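Local coordinates for protein endo-xylogalacturonan hydrolase A (Aspergillus tubingensis, PDB 4C2L) that hydrolyses xylogalacturonan, the xylose-substituted galacturonan of the hairy regions of pectin, and requires that xylose substitution for activity, at residues I48-G53 against C70-E75; K103-T108 against E145-R150; I235-L240 against S279-V284; A265-Y270 against Y296-Q301. All coordinates share one frame; numbering follows the deposited sequence. Where two conformers were deposited one is given.

Interaction 1: I48-G53 against C70-E75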
loop_
_atom_site.group_PDB
_atom_site.type_symbol
_atom_site.label_atom_id
_atom_site.label_comp_id
_atom_site.label_asym_id
_atom_site.label_seq_id
_atom_site.Cartn_x
_atom_site.Cartn_y
_atom_site.Cartn_z
ATOM N N ILE A 48 21.525 15.709 6.377
ATOM C CA ILE A 48 21.696 14.940 7.592
ATOM C C ILE A 48 22.146 13.540 7.185
ATOM O O ILE A 48 21.580 12.936 6.274
ATOM C CB ILE A 48 20.362 14.911 8.374
ATOM C CG1 ILE A 48 20.111 16.289 9.012
ATOM C CG2 ILE A 48 20.347 13.807 9.405
ATOM C CD1 ILE A 48 19.483 17.297 8.063
ATOM N N VAL A 49 23.182 13.038 7.839
ATOM C CA VAL A 49 23.785 11.764 7.452
ATOM C C VAL A 49 23.727 10.757 8.601
ATOM O O VAL A 49 24.172 11.039 9.710
ATOM C CB VAL A 49 25.262 11.948 7.000
ATOM C CG1 VAL A 49 25.931 10.596 6.770
ATOM C CG2 VAL A 49 25.329 12.806 5.736
ATOM N N PHE A 50 23.161 9.585 8.335
ATOM C CA PHE A 50 23.309 8.459 9.233
ATOM C C PHE A 50 24.361 7.562 8.592
ATOM O O PHE A 50 24.061 6.897 7.594
ATOM C CB PHE A 50 21.988 7.690 9.356
ATOM C CG PHE A 50 20.859 8.510 9.900
ATOM C CD1 PHE A 50 20.663 8.604 11.272
ATOM C CD2 PHE A 50 19.979 9.165 9.053
ATOM C CE1 PHE A 50 19.615 9.351 11.787
ATOM C CE2 PHE A 50 18.924 9.920 9.562
ATOM C CZ PHE A 50 18.742 10.004 10.936
ATOM N N PRO A 51 25.598 7.547 9.140
ATOM C CA PRO A 51 26.695 6.884 8.443
ATOM C C PRO A 51 26.543 5.385 8.244
ATOM O O PRO A 51 25.917 4.695 9.037
ATOM C CB PRO A 51 27.900 7.122 9.374
ATOM C CG PRO A 51 27.539 8.350 10.138
ATOM C CD PRO A 51 26.061 8.179 10.388
ATOM N N GLU A 52 27.187 4.887 7.192
ATOM C CA GLU A 52 27.268 3.454 6.970
ATOM C C GLU A 52 27.834 2.742 8.211
ATOM O O GLU A 52 28.794 3.211 8.825
ATOM C CB GLU A 52 28.106 3.170 5.708
ATOM C CG GLU A 52 28.247 1.700 5.350
ATOM C CD GLU A 52 29.612 1.119 5.718
ATOM O OE1 GLU A 52 30.378 1.779 6.464
ATOM O OE2 GLU A 52 29.929 -0.002 5.246
ATOM N N GLY A 53 27.203 1.637 8.585
ATOM C CA GLY A 53 27.611 0.843 9.734
ATOM C C GLY A 53 27.097 1.360 11.068
ATOM O O GLY A 53 27.364 0.753 12.101
ATOM N N CYS A 70 15.541 19.491 2.408
ATOM C CA CYS A 70 16.620 18.817 3.109
ATOM C C CYS A 70 16.895 17.476 2.456
ATOM O O CYS A 70 16.063 16.940 1.712
ATOM C CB CYS A 70 16.284 18.630 4.593
ATOM S SG CYS A 70 15.178 17.247 4.916
ATOM N N ASP A 71 18.071 16.941 2.743
ATOM C CA ASP A 71 18.482 15.639 2.240
ATOM C C ASP A 71 18.879 14.781 3.443
ATOM O O ASP A 71 19.831 15.099 4.158
ATOM C CB ASP A 71 19.645 15.838 1.254
ATOM C CG ASP A 71 20.178 14.535 0.662
ATOM O OD1 ASP A 71 19.504 13.474 0.699
ATOM O OD2 ASP A 71 21.305 14.592 0.120
ATOM N N ILE A 72 18.116 13.718 3.689
ATOM C CA ILE A 72 18.373 12.809 4.803
ATOM C C ILE A 72 18.946 11.502 4.251
ATOM O O ILE A 72 18.231 10.699 3.641
ATOM C CB ILE A 72 17.082 12.530 5.610
ATOM C CG1 ILE A 72 16.435 13.852 6.039
ATOM C CG2 ILE A 72 17.369 11.643 6.808
ATOM C CD1 ILE A 72 15.063 13.706 6.692
ATOM N N GLN A 73 20.238 11.303 4.463
ATOM C CA GLN A 73 20.939 10.136 3.910
ATOM C C GLN A 73 21.051 9.050 4.961
ATOM O O GLN A 73 21.815 9.150 5.930
ATOM C CB GLN A 73 22.308 10.540 3.346
ATOM C CG GLN A 73 22.184 11.691 2.356
ATOM C CD GLN A 73 23.515 12.168 1.799
ATOM O OE1 GLN A 73 24.589 11.664 2.176
ATOM N NE2 GLN A 73 23.451 13.162 0.915
ATOM N N VAL A 74 20.259 8.004 4.779
ATOM C CA VAL A 74 20.231 6.901 5.728
ATOM C C VAL A 74 21.113 5.798 5.168
ATOM O O VAL A 74 20.722 5.122 4.205
ATOM C CB VAL A 74 18.789 6.391 5.939
ATOM C CG1 VAL A 74 18.747 5.307 7.016
ATOM C CG2 VAL A 74 17.846 7.556 6.271
ATOM N N GLU A 75 22.313 5.632 5.731
ATOM C CA GLU A 75 23.196 4.538 5.288
ATOM C C GLU A 75 23.338 3.452 6.343
ATOM O O GLU A 75 23.825 2.359 6.060
ATOM C CB GLU A 75 24.577 5.070 4.865
ATOM C CG GLU A 75 24.522 6.332 4.015
ATOM C CD GLU A 75 23.754 6.150 2.709
ATOM O OE1 GLU A 75 23.516 5.001 2.300
ATOM O OE2 GLU A 75 23.396 7.159 2.094
HETATM O O HOH W 1 25.257 0.366 7.100
#
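Ile48 to Phe50 runs parallel to Ile72 to Val74, the two strand axes 4.8 Å apart and only 6° off parallel. Ile48 N donates to Asp71 O, Ile48 O receives Gln73 N, Phe50 N reaches Gln73 O at 2.8 Å, and Glu75 N closes the series on Phe50 O. One water bridges Gly53 N and Glu75 O. On the inner face the Phe50 ring stands alongside Ile72 and Val74: CG2 of Ile72 meets the ring edge in plane, 3.6 Å from Phe50 CE2, while CG2 of Val74 approaches Phe50 CD2 obliquely at 3.9 Å. Helix 32-42 covers this face, with Ile35 on Phe50 and Leu39 on Ile48 and Ile72. On the other face Gln73 OE1 touches Val49 CG2 at 3.8 Å. With CG beside its own backbone N (chi1 -53°), Gln73 runs back along its strand, NE2 meeting Asp71 OD2 from above the carboxylate plane at 2.7 Å. Glu75 CB lies 3.3 Å from Phe50 O before the carboxylate leaves for Thr108 and Ser106 (OE1) and Leu107 N (OE2). The contact thus joins an apolar face under the N-terminal helix of this parallel beta-helix to polar groups, of which Asp71, through Arg105, and Glu75 are tied to strand 102-105 and the turn that follows it.

Interaction 2: K103-T108 against E145-R150; sequences KLRSLT and EISGLR. With SO4 (sulfate ion), chain G.
Glu145 lies across Lys103 and Arg105 where two successive coils of the right-handed parallel beta-helix sit side by side. Its chain bends at chi2 (-93°), bringing OE1 to 3.6 Å from Lys103 CB and 3.8 Å from Arg105 CD, so it meets the aliphatic parts of both residues; the guanidinium itself pairs with Asp71. Glu145 O accepts Leu104 N. Ile146 shares the inward face with Leu104, and its CA makes a CA-H...O contact with Leu104 O at 3.2 Å. Ser147 gives its N to Leu104 O and takes Ser106 N on its own O; its OG bonds to Glu145 OE2 at 2.5 Å and lies 3.3 Å from Arg105 CB. Gly148 has a positive phi (80°), which favours glycine, and its O comes 3.5 Å from Ser106 CB. Leu149 then brings CB to 4.0 Å from Ser106 CB, with Leu173 and Ile113 beyond it. Arg150 leaves the contact fully extended; NH2 salt-bridges Asp176, and the guanidinium edge also meets a sulfate, probably from the crystallisation liquor, NH1 bonding O2 and NH2 bonding O1 at 2.7 Å.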
loop_
_atom_site.group_PDB
_atom_site.type_symbol
_atom_site.label_atom_id
_atom_site.label_comp_id
_atom_site.label_asym_id
_atom_site.label_seq_id
_atom_site.Cartn_x
_atom_site.Cartn_y
_atom_site.Cartn_z
ATOM N N LYS A 103 14.340 14.670 0.676
ATOM C CA LYS A 103 14.876 13.420 0.151
ATOM C C LYS A 103 15.196 12.549 1.355
ATOM O O LYS A 103 15.977 12.942 2.224
ATOM C CB LYS A 103 16.136 13.657 -0.683
ATOM C CG LYS A 103 15.967 14.712 -1.769
ATOM C CD LYS A 103 17.284 14.940 -2.507
ATOM C CE LYS A 103 17.253 16.220 -3.334
ATOM N NZ LYS A 103 17.498 17.410 -2.469
ATOM N N LEU A 104 14.566 11.389 1.424
ATOM C CA LEU A 104 14.858 10.423 2.468
ATOM C C LEU A 104 15.389 9.227 1.727
ATOM O O LEU A 104 14.632 8.503 1.064
ATOM C CB LEU A 104 13.593 10.060 3.263
ATOM C CG LEU A 104 13.703 8.979 4.353
ATOM C CD1 LEU A 104 14.605 9.421 5.495
ATOM C CD2 LEU A 104 12.331 8.628 4.916
ATOM N N ARG A 105 16.693 9.031 1.802
ATOM C CA ARG A 105 17.294 8.093 0.849
ATOM C C ARG A 105 18.522 7.406 1.367
ATOM O O ARG A 105 19.212 7.934 2.227
ATOM C CB ARG A 105 17.608 8.833 -0.443
ATOM C CG ARG A 105 18.527 10.036 -0.279
ATOM C CD ARG A 105 18.702 10.695 -1.643
ATOM N NE ARG A 105 19.623 11.813 -1.583
ATOM C CZ ARG A 105 20.214 12.334 -2.653
ATOM N NH1 ARG A 105 19.988 11.806 -3.857
ATOM N NH2 ARG A 105 21.031 13.362 -2.513
ATOM N N SER A 106 18.789 6.213 0.852
ATOM C CA SER A 106 20.072 5.583 1.081
ATOM C C SER A 106 20.842 5.680 -0.223
ATOM O O SER A 106 20.376 5.191 -1.251
ATOM C CB SER A 106 19.930 4.118 1.501
ATOM O OG SER A 106 21.227 3.539 1.632
ATOM N N LEU A 107 21.977 6.368 -0.192
ATOM C CA LEU A 107 22.791 6.519 -1.403
ATOM C C LEU A 107 23.735 5.334 -1.596
ATOM O O LEU A 107 24.199 5.082 -2.708
ATOM C CB LEU A 107 23.532 7.865 -1.416
ATOM C CG LEU A 107 22.672 9.117 -1.644
ATOM C CD1 LEU A 107 23.510 10.393 -1.557
ATOM C CD2 LEU A 107 21.935 9.041 -2.988
ATOM N N THR A 108 24.007 4.592 -0.528
ATOM C CA THR A 108 24.822 3.377 -0.649
ATOM C C THR A 108 23.975 2.153 -0.927
ATOM O O THR A 108 24.472 1.143 -1.448
ATOM C CB THR A 108 25.655 3.089 0.618
ATOM O OG1 THR A 108 24.769 2.791 1.708
ATOM C CG2 THR A 108 26.549 4.278 0.970
ATOM N N GLU A 145 10.910 12.683 -1.907
ATOM C CA GLU A 145 11.548 11.583 -2.613
ATOM C C GLU A 145 12.057 10.595 -1.562
ATOM O O GLU A 145 12.768 10.986 -0.628
ATOM C CB GLU A 145 12.688 12.146 -3.481
ATOM C CG GLU A 145 13.367 11.140 -4.392
ATOM C CD GLU A 145 14.609 10.485 -3.789
ATOM O OE1 GLU A 145 15.072 10.870 -2.682
ATOM O OE2 GLU A 145 15.143 9.575 -4.454
ATOM N N ILE A 146 11.648 9.334 -1.696
ATOM C CA ILE A 146 12.006 8.269 -0.773
ATOM C C ILE A 146 12.629 7.155 -1.607
ATOM O O ILE A 146 11.965 6.569 -2.458
ATOM C CB ILE A 146 10.776 7.721 -0.008
ATOM C CG1 ILE A 146 10.000 8.865 0.671
ATOM C CG2 ILE A 146 11.196 6.690 1.041
ATOM C CD1 ILE A 146 8.985 9.518 -0.247
ATOM N N SER A 147 13.896 6.832 -1.353
ATOM C CA SER A 147 14.588 5.934 -2.277
ATOM C C SER A 147 15.767 5.172 -1.704
ATOM O O SER A 147 16.424 5.620 -0.767
ATOM C CB SER A 147 15.065 6.726 -3.495
ATOM O OG SER A 147 16.101 7.635 -3.143
ATOM N N GLY A 148 16.016 4.005 -2.286
ATOM C CA GLY A 148 17.232 3.261 -2.064
ATOM C C GLY A 148 17.310 2.452 -0.799
ATOM O O GLY A 148 18.299 1.757 -0.570
ATOM N N LEU A 149 16.274 2.495 0.024
ATOM C CA LEU A 149 16.422 1.898 1.342
ATOM C C LEU A 149 15.531 0.695 1.537
ATOM O O LEU A 149 14.662 0.419 0.711
ATOM C CB LEU A 149 16.212 2.954 2.425
ATOM C CG LEU A 149 14.964 3.800 2.334
ATOM C CD1 LEU A 149 13.824 3.001 2.950
ATOM C CD2 LEU A 149 15.200 5.104 3.077
ATOM N N ARG A 150 15.780 -0.026 2.619
ATOM C CA ARG A 150 14.965 -1.152 3.021
ATOM C C ARG A 150 14.091 -0.726 4.199
ATOM O O ARG A 150 14.577 -0.087 5.140
ATOM C CB ARG A 150 15.869 -2.292 3.466
ATOM C CG ARG A 150 15.134 -3.498 4.020
ATOM C CD ARG A 150 16.093 -4.627 4.375
ATOM N NE ARG A 150 15.350 -5.722 4.983
ATOM C CZ ARG A 150 15.857 -6.593 5.854
ATOM N NH1 ARG A 150 17.135 -6.512 6.225
ATOM N NH2 ARG A 150 15.078 -7.551 6.348
HETATM S S SO4 G . 17.025 -9.654 8.401
HETATM O O1 SO4 G . 16.091 -9.890 7.275
HETATM O O2 SO4 G . 17.495 -8.248 8.447
HETATM O O3 SO4 G . 18.203 -10.526 8.233
HETATM O O4 SO4 G . 16.323 -9.988 9.662
#

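Interaction 3: I235-L240 against S279-V284; sequences ISVGSL and STVSNV. With NAG (2-acetamido-2-deoxy-beta-D-glucopyranose), chain B; SO4 (sulfate ion), chain E.
Val237 and Leu240 close on Val281 in the tight part of this contact, where no backbone bond joins the segments and the strand axes stay 8.4 Å apart. Val237 and Val281 reach toward each other tip to tip, CG1 to CG2 at 3.9 Å. Leu240 crosses Val281 at about a right angle, its CD1 pressing on the same CG2 at 3.5 Å; CG lies anti to the carbonyl carbon (chi1 -54°) and the chain then runs extended, which carries CD1 to that methyl. Beside them Ser279 OG sits 3.2 Å from Leu240 CB. Looser is Val284, whose CG1 stays 4.3 Å from Val237 CG2. Strands 235-240 and 279-282 belong to different walls of the right-handed parallel beta-helix and run nearly antiparallel, 167°, so their facing valines and leucine fill the interior between the walls; Ile267, Leu320 and Ile323 add to the same filling. Outside, the chemistry is polar. Beyond Val281 the chain turns a corner at Asn283, whose ND2 is bonded covalently to a GlcNAc and donates to Asn250 OD1. On the far wall Ser239, after a cis peptide bond, turns from the interior to a sulfate, probably from the crystallisation liquor: Ser239 N donates to sulfate O3 at 2.6 Å, and Ser239 OG donates to sulfate O2.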
loop_
_atom_site.group_PDB
_atom_site.type_symbol
_atom_site.label_atom_id
_atom_site.label_comp_id
_atom_site.label_asym_id
_atom_site.label_seq_id
_atom_site.Cartn_x
_atom_site.Cartn_y
_atom_site.Cartn_z
ATOM N N ILE A 235 -2.684 -5.254 -5.923
ATOM C CA ILE A 235 -2.730 -3.834 -6.262
ATOM C C ILE A 235 -4.220 -3.552 -6.265
ATOM O O ILE A 235 -4.944 -4.031 -7.139
ATOM C CB ILE A 235 -2.129 -3.581 -7.667
ATOM C CG1 ILE A 235 -0.671 -4.042 -7.755
ATOM C CG2 ILE A 235 -2.248 -2.115 -8.081
ATOM C CD1 ILE A 235 0.302 -3.301 -6.876
ATOM N N SER A 236 -4.673 -2.798 -5.263
ATOM C CA SER A 236 -6.068 -2.805 -4.880
ATOM C C SER A 236 -6.652 -1.396 -4.829
ATOM O O SER A 236 -6.101 -0.528 -4.167
ATOM C CB SER A 236 -6.152 -3.454 -3.484
ATOM O OG SER A 236 -7.485 -3.713 -3.092
ATOM N N VAL A 237 -7.745 -1.156 -5.551
ATOM C CA VAL A 237 -8.473 0.104 -5.384
ATOM C C VAL A 237 -9.441 -0.094 -4.223
ATOM O O VAL A 237 -10.307 -0.979 -4.250
ATOM C CB VAL A 237 -9.253 0.534 -6.648
ATOM C CG1 VAL A 237 -10.149 1.738 -6.353
ATOM C CG2 VAL A 237 -8.291 0.860 -7.793
ATOM N N GLY A 238 -9.312 0.745 -3.209
ATOM C CA GLY A 238 -10.243 0.720 -2.085
ATOM C C GLY A 238 -9.666 0.201 -0.766
ATOM O O GLY A 238 -8.435 0.126 -0.601
ATOM N N SER A 239 -10.545 -0.143 0.185
ATOM C CA SER A 239 -12.001 -0.045 -0.020
ATOM C C SER A 239 -12.448 1.408 -0.147
ATOM O O SER A 239 -11.829 2.315 0.399
ATOM C CB SER A 239 -12.766 -0.683 1.136
ATOM O OG SER A 239 -12.454 -0.032 2.351
ATOM N N LEU A 240 -13.539 1.605 -0.871
ATOM C CA LEU A 240 -14.147 2.923 -1.001
ATOM C C LEU A 240 -15.594 2.832 -0.544
ATOM O O LEU A 240 -16.225 1.791 -0.699
ATOM C CB LEU A 240 -14.124 3.360 -2.471
ATOM C CG LEU A 240 -12.774 3.341 -3.186
ATOM C CD1 LEU A 240 -12.992 3.778 -4.625
ATOM C CD2 LEU A 240 -11.755 4.239 -2.488
ATOM N N SER A 279 -19.066 5.185 -4.470
ATOM C CA SER A 279 -17.679 5.119 -4.865
ATOM C C SER A 279 -17.588 5.429 -6.345
ATOM O O SER A 279 -18.385 4.922 -7.127
ATOM C CB SER A 279 -17.166 3.695 -4.640
ATOM O OG SER A 279 -17.205 3.353 -3.269
ATOM N N THR A 280 -16.607 6.235 -6.717
ATOM C CA THR A 280 -16.355 6.568 -8.112
ATOM C C THR A 280 -14.926 6.195 -8.444
ATOM O O THR A 280 -13.991 6.644 -7.781
ATOM C CB THR A 280 -16.597 8.070 -8.357
ATOM O OG1 THR A 280 -17.948 8.376 -7.980
ATOM C CG2 THR A 280 -16.394 8.439 -9.808
ATOM N N VAL A 281 -14.745 5.355 -9.461
ATOM C CA VAL A 281 -13.393 4.991 -9.865
ATOM C C VAL A 281 -13.311 5.240 -11.346
ATOM O O VAL A 281 -14.072 4.634 -12.120
ATOM C CB VAL A 281 -13.074 3.513 -9.562
ATOM C CG1 VAL A 281 -11.618 3.191 -9.921
ATOM C CG2 VAL A 281 -13.336 3.212 -8.092
ATOM N N SER A 282 -12.411 6.130 -11.754
ATOM C CA SER A 282 -12.327 6.474 -13.172
ATOM C C SER A 282 -10.909 6.501 -13.706
ATOM O O SER A 282 -9.996 7.018 -13.070
ATOM C CB SER A 282 -13.058 7.793 -13.463
ATOM O OG SER A 282 -12.385 8.899 -12.902
ATOM N N ASN A 283 -10.729 5.912 -14.889
ATOM C CA ASN A 283 -9.434 5.906 -15.560
ATOM C C ASN A 283 -8.370 5.219 -14.709
ATOM O O ASN A 283 -7.436 5.858 -14.225
ATOM C CB ASN A 283 -9.014 7.324 -15.960
ATOM C CG ASN A 283 -7.641 7.380 -16.605
ATOM O OD1 ASN A 283 -7.177 6.413 -17.219
ATOM N ND2 ASN A 283 -6.983 8.517 -16.466
ATOM N N VAL A 284 -8.537 3.916 -14.542
ATOM C CA VAL A 284 -7.565 3.099 -13.833
ATOM C C VAL A 284 -7.115 2.000 -14.777
ATOM O O VAL A 284 -7.928 1.240 -15.280
ATOM C CB VAL A 284 -8.147 2.508 -12.540
ATOM C CG1 VAL A 284 -7.132 1.583 -11.881
ATOM C CG2 VAL A 284 -8.559 3.635 -11.588
HETATM C C1 NAG B . -5.667 8.693 -17.005
HETATM C C2 NAG B . -5.528 10.112 -17.565
HETATM C C3 NAG B . -4.093 10.402 -17.993
HETATM C C4 NAG B . -3.097 10.037 -16.883
HETATM C C5 NAG B . -3.377 8.609 -16.365
HETATM C C6 NAG B . -2.474 8.134 -15.214
HETATM C C7 NAG B . -7.489 10.983 -18.733
HETATM C C8 NAG B . -8.249 10.993 -20.031
HETATM N N2 NAG B . -6.384 10.248 -18.727
HETATM O O3 NAG B . -3.978 11.773 -18.319
HETATM O O4 NAG B . -1.782 10.143 -17.413
HETATM O O5 NAG B . -4.729 8.492 -15.963
HETATM O O6 NAG B . -2.395 9.090 -14.178
HETATM O O7 NAG B . -7.901 11.625 -17.767
HETATM S S SO4 E . -9.607 -1.720 3.658
HETATM O O1 SO4 E . -9.018 -3.064 3.829
HETATM O O2 SO4 E . -11.026 -1.773 4.092
HETATM O O3 SO4 E . -9.462 -1.383 2.234
HETATM O O4 SO4 E . -8.909 -0.755 4.525
#

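Interaction 4: A265-Y270 against Y296-Q301; sequences AGIKTY and YAFQIQ. With SO4 (sulfate ion), chain H; SO4 (sulfate ion), chain E.
Strands 266-269 and 298-301 lie side by side and parallel, 4.7 Å apart at an angle of 11°, with Ile267 bonded through N to Gln299 O and through O to Gln301 N, the latter nearly straight. Thr269 N continues the pattern on Gln301 O, which also receives a water that sits 2.7 Å from Thr269 OG1. At the other end Gln299 N reaches Ala265 O by a more bent bond. Phe298 packs inward beside Ala265 and Ile267: chi1 near trans (-159°) swings the ring across to Ala265 and Gly266. Gly266 CA lies over one face, 4.2 Å from the ring centroid in a CH-pi contact, and Ala265 CB comes 3.6 Å from Phe298 CD1. On the outer face Lys268 and Gln301 run alongside each other, with Gln301 NE2 at 3.4 Å from Lys268 CD. A bend at chi3 (-63°) helps carry Lys268 NZ to one sulfate, O2 at 2.8 Å, and within weak bonding range of a second. The side chains of Asp210 and His233, probably catalytic as in related enzymes, each lie about 6 Å from that of Lys268, consistent with the sulfates, probably from the crystallisation liquor, lying in or near the active-site cleft. Within the beta-helix, strand 235-240 flanks 266-269 and strand 339-344 follows 296-301, while strand 279-294 brings Phe286 edge-to-face with Phe298 from another wall.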
loop_
_atom_site.group_PDB
_atom_site.type_symbol
_atom_site.label_atom_id
_atom_site.label_comp_id
_atom_site.label_asym_id
_atom_site.label_seq_id
_atom_site.Cartn_x
_atom_site.Cartn_y
_atom_site.Cartn_z
ATOM N N ALA A 265 -4.818 -8.078 -8.567
ATOM C CA ALA A 265 -5.326 -6.715 -8.700
ATOM C C ALA A 265 -6.812 -6.721 -8.482
ATOM O O ALA A 265 -7.470 -7.749 -8.672
ATOM C CB ALA A 265 -5.000 -6.158 -10.074
ATOM N N GLY A 266 -7.360 -5.588 -8.053
ATOM C CA GLY A 266 -8.804 -5.534 -7.910
ATOM C C GLY A 266 -9.345 -4.202 -7.451
ATOM O O GLY A 266 -8.590 -3.242 -7.235
ATOM N N ILE A 267 -10.671 -4.174 -7.342
ATOM C CA ILE A 267 -11.431 -3.012 -6.891
ATOM C C ILE A 267 -12.391 -3.480 -5.802
ATOM O O ILE A 267 -13.049 -4.511 -5.970
ATOM C CB ILE A 267 -12.232 -2.383 -8.062
ATOM C CG1 ILE A 267 -11.260 -1.911 -9.158
ATOM C CG2 ILE A 267 -13.068 -1.197 -7.551
ATOM C CD1 ILE A 267 -11.922 -1.504 -10.461
ATOM N N LYS A 268 -12.478 -2.736 -4.693
ATOM C CA LYS A 268 -13.361 -3.113 -3.592
ATOM C C LYS A 268 -14.188 -1.918 -3.178
ATOM O O LYS A 268 -13.642 -0.890 -2.794
ATOM C CB LYS A 268 -12.589 -3.529 -2.333
ATOM C CG LYS A 268 -11.415 -4.451 -2.504
ATOM C CD LYS A 268 -10.996 -5.010 -1.143
ATOM C CE LYS A 268 -10.522 -3.937 -0.179
ATOM N NZ LYS A 268 -9.596 -4.493 0.862
ATOM N N THR A 269 -15.510 -2.046 -3.231
ATOM C CA THR A 269 -16.363 -0.943 -2.799
ATOM C C THR A 269 -17.439 -1.474 -1.859
ATOM O O THR A 269 -17.885 -2.603 -1.989
ATOM C CB THR A 269 -17.014 -0.210 -3.994
ATOM O OG1 THR A 269 -17.783 -1.138 -4.773
ATOM C CG2 THR A 269 -15.933 0.418 -4.899
ATOM N N TYR A 270 -17.856 -0.634 -0.919
ATOM C CA TYR A 270 -18.961 -0.963 -0.038
ATOM C C TYR A 270 -20.275 -0.893 -0.812
ATOM O O TYR A 270 -20.397 -0.130 -1.761
ATOM C CB TYR A 270 -19.010 0.025 1.122
ATOM C CG TYR A 270 -18.033 -0.309 2.228
ATOM C CD1 TYR A 270 -16.704 0.126 2.171
ATOM C CD2 TYR A 270 -18.445 -1.045 3.342
ATOM C CE1 TYR A 270 -15.803 -0.183 3.192
ATOM C CE2 TYR A 270 -17.555 -1.352 4.364
ATOM C CZ TYR A 270 -16.244 -0.916 4.285
ATOM O OH TYR A 270 -15.372 -1.228 5.313
ATOM N N TYR A 296 -6.704 -15.062 -7.282
ATOM C CA TYR A 296 -7.389 -14.518 -8.449
ATOM C C TYR A 296 -6.425 -13.610 -9.179
ATOM O O TYR A 296 -5.593 -12.937 -8.556
ATOM C CB TYR A 296 -8.592 -13.662 -8.036
ATOM C CG TYR A 296 -9.812 -14.377 -7.512
ATOM C CD1 TYR A 296 -10.383 -15.452 -8.202
ATOM C CD2 TYR A 296 -10.451 -13.919 -6.361
ATOM C CE1 TYR A 296 -11.525 -16.077 -7.721
ATOM C CE2 TYR A 296 -11.596 -14.532 -5.879
ATOM C CZ TYR A 296 -12.127 -15.606 -6.570
ATOM O OH TYR A 296 -13.264 -16.213 -6.081
ATOM N N ALA A 297 -6.559 -13.547 -10.498
ATOM C CA ALA A 297 -5.823 -12.593 -11.289
ATOM C C ALA A 297 -6.447 -11.208 -11.117
ATOM O O ALA A 297 -5.743 -10.205 -11.042
ATOM C CB ALA A 297 -5.845 -12.997 -12.754
ATOM N N PHE A 298 -7.774 -11.159 -11.107
ATOM C CA PHE A 298 -8.480 -9.886 -10.924
ATOM C C PHE A 298 -9.773 -10.095 -10.179
ATOM O O PHE A 298 -10.439 -11.133 -10.334
ATOM C CB PHE A 298 -8.742 -9.197 -12.270
ATOM C CG PHE A 298 -8.998 -7.723 -12.140
ATOM C CD1 PHE A 298 -7.934 -6.830 -12.064
ATOM C CD2 PHE A 298 -10.295 -7.225 -12.057
ATOM C CE1 PHE A 298 -8.158 -5.462 -11.919
ATOM C CE2 PHE A 298 -10.525 -5.856 -11.924
ATOM C CZ PHE A 298 -9.453 -4.977 -11.842
ATOM N N GLN A 299 -10.156 -9.112 -9.367
ATOM C CA GLN A 299 -11.367 -9.263 -8.596
ATOM C C GLN A 299 -12.060 -7.926 -8.455
ATOM O O GLN A 299 -11.407 -6.907 -8.244
ATOM C CB GLN A 299 -11.053 -9.859 -7.217
ATOM C CG GLN A 299 -12.279 -10.097 -6.359
ATOM C CD GLN A 299 -11.971 -10.785 -5.049
ATOM O OE1 GLN A 299 -10.807 -10.898 -4.643
ATOM N NE2 GLN A 299 -13.019 -11.233 -4.357
ATOM N N ILE A 300 -13.381 -7.937 -8.613
ATOM C CA ILE A 300 -14.180 -6.788 -8.253
ATOM C C ILE A 300 -15.119 -7.214 -7.144
ATOM O O ILE A 300 -15.886 -8.190 -7.292
ATOM C CB ILE A 300 -14.986 -6.233 -9.443
ATOM C CG1 ILE A 300 -14.035 -5.718 -10.542
ATOM C CG2 ILE A 300 -15.904 -5.110 -8.961
ATOM C CD1 ILE A 300 -14.754 -5.334 -11.824
ATOM N N GLN A 301 -15.056 -6.474 -6.041
ATOM C CA GLN A 301 -15.943 -6.675 -4.915
ATOM C C GLN A 301 -16.848 -5.474 -4.802
ATOM O O GLN A 301 -16.369 -4.340 -4.751
ATOM C CB GLN A 301 -15.139 -6.846 -3.617
ATOM C CG GLN A 301 -14.379 -8.162 -3.543
ATOM C CD GLN A 301 -13.356 -8.152 -2.421
ATOM O OE1 GLN A 301 -13.688 -8.427 -1.266
ATOM N NE2 GLN A 301 -12.122 -7.816 -2.748
HETATM S S SO4 H . -8.952 -7.861 1.965
HETATM O O1 SO4 H . -9.305 -9.032 2.799
HETATM O O2 SO4 H . -10.176 -7.092 1.662
HETATM O O3 SO4 H . -8.364 -8.361 0.705
HETATM O O4 SO4 H . -7.960 -6.992 2.650
HETATM S S SO4 E . -9.607 -1.720 3.658
HETATM O O1 SO4 E . -9.018 -3.064 3.829
HETATM O O2 SO4 E . -11.026 -1.773 4.092
HETATM O O3 SO4 E . -9.462 -1.383 2.234
HETATM O O4 SO4 E . -8.909 -0.755 4.525
HETATM O O HOH W 2 -16.888 -2.492 -6.973
#

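Interactions 1, 2 and 4 each join neighbouring parallel strands through backbone bonds, whereas interaction 3 meets side chain to side chain across the interior. Interactions 1 and 2 are partly buried and adjoin: strands 70-74 and 102-105 are neighbours, and Glu75 and Asp71 of the first hold Thr108 and Arg105 of the second. Interactions 3 and 4 are buried and lie on the opposite side of the chain's centre, about 36 and 40 Å from interaction 1, centre to centre. They are joined where strand 235-240 of one pairs with strand 266-269 of the other, and touch one sulfate. Charged side chains cross-link coils at the first pair; at the second, Lys268, near the probable catalytic residues, and Ser239 hold sulfates.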